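Local coordinates for protein enoyl-CoA hydratase (Mycobacterium avium, PDB 3OC7) that probably catalyses the hydration of enoyl-CoA thioesters in fatty acid metabolism, at residues Ala99-Ile104 with Glu228-Asp233; Ala169-Tyr172 with Lys177-Ala180. One frame throughout, in Å; residues are numbered along the deposited sequence. Where two conformers were deposited one is given.

Contact 1: Ala99-Ile104 with Glu228-Asp233; sequences ALMRAI and ERFDRD. With EDO (1,2-ethanediol), chain B.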
loop_
_atom_site.group_PDB
_atom_site.type_symbol
_atom_site.label_atom_id
_atom_site.label_comp_id
_atom_site.label_asym_id
_atom_site.label_seq_id
_atom_site.Cartn_x
_atom_site.Cartn_y
_atom_site.Cartn_z
ATOM N N ALA A 99 -2.794 9.786 22.558
ATOM C CA ALA A 99 -1.521 10.197 23.169
ATOM C C ALA A 99 -0.564 9.030 23.489
ATOM O O ALA A 99 0.665 9.175 23.365
ATOM C CB ALA A 99 -1.784 11.048 24.422
ATOM N N LEU A 100 -1.130 7.882 23.873
ATOM C CA LEU A 100 -0.339 6.673 24.106
ATOM C C LEU A 100 0.254 6.129 22.808
ATOM O O LEU A 100 1.449 5.804 22.759
ATOM C CB LEU A 100 -1.146 5.602 24.873
ATOM C CG LEU A 100 -0.447 4.249 25.112
ATOM C CD1 LEU A 100 0.836 4.415 25.951
ATOM C CD2 LEU A 100 -1.444 3.284 25.771
ATOM N N MET A 101 -0.573 6.021 21.776
ATOM C CA MET A 101 -0.066 5.621 20.450
ATOM C C MET A 101 1.031 6.556 19.939
ATOM O O MET A 101 2.080 6.101 19.439
ATOM C CB MET A 101 -1.218 5.525 19.429
ATOM C CG MET A 101 -2.263 4.404 19.715
ATOM S SD MET A 101 -3.444 4.179 18.341
ATOM C CE MET A 101 -4.156 5.848 18.239
ATOM N N ARG A 102 0.817 7.859 20.092
ATOM C CA ARG A 102 1.793 8.873 19.661
ATOM C C ARG A 102 3.159 8.779 20.405
ATOM O O ARG A 102 4.218 8.979 19.783
ATOM C CB ARG A 102 1.202 10.304 19.732
ATOM C CG ARG A 102 2.061 11.359 19.008
ATOM C CD ARG A 102 1.387 12.731 18.787
ATOM N NE ARG A 102 2.223 13.553 17.895
ATOM C CZ ARG A 102 1.783 14.465 17.035
ATOM N NH1 ARG A 102 0.480 14.741 16.917
ATOM N NH2 ARG A 102 2.670 15.123 16.288
ATOM N N ALA A 103 3.132 8.454 21.704
ATOM C CA ALA A 103 4.366 8.249 22.494
ATOM C C ALA A 103 5.219 7.091 21.934
ATOM O O ALA A 103 6.450 7.196 21.831
ATOM C CB ALA A 103 4.058 8.022 23.988
ATOM N N ILE A 104 4.554 5.993 21.543
ATOM C CA ILE A 104 5.246 4.839 20.934
ATOM C C ILE A 104 5.861 5.267 19.576
ATOM O O ILE A 104 7.048 5.014 19.300
ATOM C CB ILE A 104 4.278 3.606 20.762
ATOM C CG1 ILE A 104 3.839 3.045 22.127
ATOM C CG2 ILE A 104 4.924 2.502 19.883
ATOM C CD1 ILE A 104 2.691 2.064 22.044
ATOM N N GLU A 228 1.998 13.077 10.660
ATOM C CA GLU A 228 1.215 14.076 9.912
ATOM C C GLU A 228 -0.283 13.794 9.987
ATOM O O GLU A 228 -1.096 14.744 10.091
ATOM C CB GLU A 228 1.638 14.138 8.440
ATOM C CG GLU A 228 3.012 14.720 8.184
ATOM C CD GLU A 228 3.435 14.584 6.725
ATOM O OE1 GLU A 228 2.645 14.961 5.826
ATOM O OE2 GLU A 228 4.557 14.095 6.470
ATOM N N ARG A 229 -0.654 12.509 9.948
ATOM C CA ARG A 229 -2.062 12.071 10.060
ATOM C C ARG A 229 -2.645 12.381 11.456
ATOM O O ARG A 229 -3.786 12.867 11.562
ATOM C CB ARG A 229 -2.206 10.574 9.683
ATOM C CG ARG A 229 -3.642 10.031 9.680
ATOM C CD ARG A 229 -3.721 8.515 9.457
ATOM N NE ARG A 229 -3.314 8.115 8.104
ATOM C CZ ARG A 229 -4.148 7.840 7.103
ATOM N NH1 ARG A 229 -5.462 7.913 7.273
ATOM N NH2 ARG A 229 -3.652 7.478 5.923
ATOM N N PHE A 230 -1.862 12.125 12.515
ATOM C CA PHE A 230 -2.229 12.531 13.888
ATOM C C PHE A 230 -2.490 14.055 13.959
ATOM O O PHE A 230 -3.512 14.492 14.509
ATOM C CB PHE A 230 -1.128 12.157 14.912
ATOM C CG PHE A 230 -1.165 10.713 15.433
ATOM C CD1 PHE A 230 -0.754 9.644 14.642
ATOM C CD2 PHE A 230 -1.539 10.450 16.773
ATOM C CE1 PHE A 230 -0.743 8.321 15.153
ATOM C CE2 PHE A 230 -1.533 9.136 17.308
ATOM C CZ PHE A 230 -1.127 8.065 16.494
ATOM N N ASP A 231 -1.577 14.863 13.407
ATOM C CA ASP A 231 -1.734 16.329 13.396
ATOM C C ASP A 231 -3.072 16.768 12.746
ATOM O O ASP A 231 -3.779 17.621 13.298
ATOM C CB ASP A 231 -0.556 16.999 12.664
ATOM C CG ASP A 231 0.733 17.020 13.475
ATOM O OD1 ASP A 231 0.715 16.829 14.714
ATOM O OD2 ASP A 231 1.785 17.265 12.841
ATOM N N ARG A 232 -3.411 16.175 11.595
ATOM C CA ARG A 232 -4.647 16.511 10.859
ATOM C C ARG A 232 -5.960 16.010 11.492
ATOM O O ARG A 232 -6.972 16.744 11.468
ATOM C CB ARG A 232 -4.584 15.994 9.410
ATOM C CG ARG A 232 -3.454 16.534 8.550
ATOM C CD ARG A 232 -3.660 16.160 7.068
ATOM N NE ARG A 232 -3.764 14.715 6.839
ATOM C CZ ARG A 232 -2.735 13.906 6.572
ATOM N NH1 ARG A 232 -1.503 14.384 6.487
ATOM N NH2 ARG A 232 -2.944 12.605 6.387
ATOM N N ASP A 233 -5.953 14.784 12.048
ATOM C CA ASP A 233 -7.181 13.979 12.296
ATOM C C ASP A 233 -7.498 13.565 13.763
ATOM O O ASP A 233 -8.643 13.175 14.060
ATOM C CB ASP A 233 -7.168 12.682 11.442
ATOM C CG ASP A 233 -7.264 12.930 9.939
ATOM O OD1 ASP A 233 -7.609 14.045 9.499
ATOM O OD2 ASP A 233 -7.004 11.961 9.184
HETATM C C1 EDO B . -8.554 9.028 9.389
HETATM O O1 EDO B . -7.136 9.226 9.438
HETATM C C2 EDO B . -9.017 8.862 7.947
HETATM O O2 EDO B . -10.440 8.675 7.967
#
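R102 faces F230 at the closest point of two nearly antiparallel helical segments, 99-104 and 228-233, whose axes pass 11.7 Å apart with an angle of 157° between their N-to-C directions. So wide a spacing is bridged by side chains, and F230 and R102 do most of it. The F230 ring reaches from 228-233 toward the other backbone and meets M101 at the ring edge, with CZ of F230 3.9 Å from CB of M101. One residue on, CB of R102 lies 3.8 Å from CE2 of F230, and the arginine then runs back past the phenylalanine in the opposite direction. Its CG sits anti to the backbone N (chi1 -167°) and the chain stays extended as far as NE, carrying the guanidinium out to D231. There NH1 and NH2 of R102 both bind OD1 of D231, each at 3.0 Å, a forked, end-on salt bridge. The oxygen lies in the guanidinium plane, but both nitrogens approach it from one face of the carboxylate, 34° out of that plane. E106 takes NE of the same arginine, so the guanidinium is held by two acids, which should restrict its rotation. This is helix-on-helix packing within the crotonase fold, between helices 86-106 and 212-245, with L157 and T158 of helix 156-159 touching both M101 and F230. Elsewhere on 228-233, R229 and D233 hold an ethanediol, most likely carried in with the crystallisation solution: NH1 of R229 donates to its O1 at 3.0 Å, and O1 donates to OD2 of D233 at 2.7 Å. L221 O of the second subunit also bonds this molecule.

Contact 2: Ala169-Tyr172 with Lys177-Ala180; sequences ARYY and KFDA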
loop_
_atom_site.group_PDB
_atom_site.type_symbol
_atom_site.label_atom_id
_atom_site.label_comp_id
_atom_site.label_asym_id
_atom_site.label_seq_id
_atom_site.Cartn_x
_atom_site.Cartn_y
_atom_site.Cartn_z
ATOM N N ALA A 169 -11.232 -2.187 4.382
ATOM C CA ALA A 169 -12.664 -2.098 4.017
ATOM C C ALA A 169 -13.440 -3.397 4.329
ATOM O O ALA A 169 -14.551 -3.343 4.881
ATOM C CB ALA A 169 -12.819 -1.700 2.529
ATOM N N ARG A 170 -12.860 -4.550 4.005
ATOM C CA ARG A 170 -13.515 -5.838 4.323
ATOM C C ARG A 170 -13.753 -5.998 5.837
ATOM O O ARG A 170 -14.908 -6.125 6.282
ATOM C CB ARG A 170 -12.702 -7.037 3.780
ATOM C CG ARG A 170 -13.297 -8.417 4.153
ATOM C CD ARG A 170 -12.381 -9.587 3.785
ATOM N NE ARG A 170 -12.995 -10.889 4.100
ATOM C CZ ARG A 170 -12.557 -12.047 3.608
ATOM N NH1 ARG A 170 -11.520 -12.074 2.774
ATOM N NH2 ARG A 170 -13.157 -13.185 3.945
ATOM N N TYR A 171 -12.680 -5.962 6.630
ATOM C CA TYR A 171 -12.752 -6.336 8.049
ATOM C C TYR A 171 -13.482 -5.287 8.945
ATOM O O TYR A 171 -14.148 -5.674 9.915
ATOM C CB TYR A 171 -11.365 -6.809 8.589
ATOM C CG TYR A 171 -10.934 -8.156 7.986
ATOM C CD1 TYR A 171 -11.658 -9.322 8.261
ATOM C CD2 TYR A 171 -9.839 -8.257 7.118
ATOM C CE1 TYR A 171 -11.296 -10.562 7.686
ATOM C CE2 TYR A 171 -9.462 -9.515 6.535
ATOM C CZ TYR A 171 -10.207 -10.646 6.838
ATOM O OH TYR A 171 -9.854 -11.868 6.282
ATOM N N TYR A 172 -13.397 -3.999 8.591
ATOM C CA TYR A 172 -14.217 -2.918 9.216
ATOM C C TYR A 172 -15.748 -3.150 9.044
ATOM O O TYR A 172 -16.547 -2.798 9.937
ATOM C CB TYR A 172 -13.849 -1.527 8.615
ATOM C CG TYR A 172 -12.651 -0.743 9.227
ATOM C CD1 TYR A 172 -11.483 -1.390 9.644
ATOM C CD2 TYR A 172 -12.667 0.668 9.297
ATOM C CE1 TYR A 172 -10.386 -0.667 10.165
ATOM C CE2 TYR A 172 -11.570 1.395 9.830
ATOM C CZ TYR A 172 -10.435 0.721 10.248
ATOM O OH TYR A 172 -9.360 1.449 10.770
ATOM N N LYS A 177 -13.782 -12.791 12.356
ATOM C CA LYS A 177 -12.603 -13.188 13.127
ATOM C C LYS A 177 -11.538 -13.819 12.217
ATOM O O LYS A 177 -11.871 -14.607 11.316
ATOM C CB LYS A 177 -13.005 -14.192 14.218
ATOM C CG LYS A 177 -11.911 -14.470 15.260
ATOM C CD LYS A 177 -12.301 -15.593 16.234
ATOM C CE LYS A 177 -13.439 -15.202 17.140
ATOM N NZ LYS A 177 -13.868 -16.379 17.952
ATOM N N PHE A 178 -10.264 -13.511 12.470
ATOM C CA PHE A 178 -9.136 -14.071 11.692
ATOM C C PHE A 178 -7.878 -14.396 12.530
ATOM O O PHE A 178 -7.787 -13.972 13.692
ATOM C CB PHE A 178 -8.816 -13.191 10.454
ATOM C CG PHE A 178 -8.462 -11.734 10.767
ATOM C CD1 PHE A 178 -9.469 -10.767 10.940
ATOM C CD2 PHE A 178 -7.122 -11.325 10.862
ATOM C CE1 PHE A 178 -9.157 -9.440 11.196
ATOM C CE2 PHE A 178 -6.801 -9.984 11.131
ATOM C CZ PHE A 178 -7.817 -9.048 11.294
ATOM N N ASP A 179 -6.934 -15.147 11.938
ATOM C CA ASP A 179 -5.732 -15.659 12.650
ATOM C C ASP A 179 -4.415 -14.904 12.324
ATOM O O ASP A 179 -4.429 -13.925 11.555
ATOM C CB ASP A 179 -5.574 -17.188 12.458
ATOM C CG ASP A 179 -5.341 -17.596 10.979
ATOM O OD1 ASP A 179 -4.951 -16.745 10.149
ATOM O OD2 ASP A 179 -5.537 -18.793 10.633
ATOM N N ALA A 180 -3.297 -15.372 12.897
ATOM C CA ALA A 180 -1.970 -14.748 12.684
ATOM C C ALA A 180 -1.485 -14.733 11.223
ATOM O O ALA A 180 -0.923 -13.727 10.766
ATOM C CB ALA A 180 -0.908 -15.393 13.598
#
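Y171 and F178 meet ring against ring just after helix 165-174 ends, and no hydrogen bond joins 169-172 to 177-180. The ring centroids are 4.5 Å apart and the planes are inclined by 38°. CD1 of F178 sits over one face of the tyrosine, toward its rim, 3.7 Å from CE1 of Y171. On the next corner of the phenyl ring, CE1 of F178 comes 3.9 Å from CG of Y171, so one side of the phenylalanine lies along one side of the phenol. F178 gets there with CG between its backbone N and carbonyl carbon (chi1 58°), which swings the ring back toward the helix. CG of Y171, anti to its carbonyl carbon (chi1 -69°), points the ring at F178 from the helix. The opposite face of the tyrosine is backed by CD of R170, whose extended side chain runs alongside, placing a face of its guanidinium against OH of Y171; that hydroxyl is hydrogen-bonded to NH1 of R182. NE of R170 pairs with E176, which probably helps hold the arginine against the ring. F178 also rests on A183 and I186, while its backbone bonds to F141. Next along the chain, D179 is the N-cap of helix 180-186, its OD1 accepting from N of R182. What results is the connection between helices 165-174 and 180-186 of the crotonase fold, packed by an aromatic pair ahead of an N-capped helix.

The two contacts lie about 24 Å apart between centres, with nearest atoms about 8 Å apart, and do not touch. Along the chain, both segments of contact 2 fall between those of contact 1: helix 86-106 comes first, then helix 165-174 with the loop leading to helix 180-186, and last the long helix 212-245. Contact 1 thus joins helices far apart in sequence, whereas contact 2 closes a local turn. Helix 156-159 lies near both, touching M101 and F230 and, through S156, bonding Y172. The second subunit packs directly on A169, R170 and Y172, but meets contact 1 only through the ethanediol, so contact 2 lies at a subunit interface and contact 1 beside one.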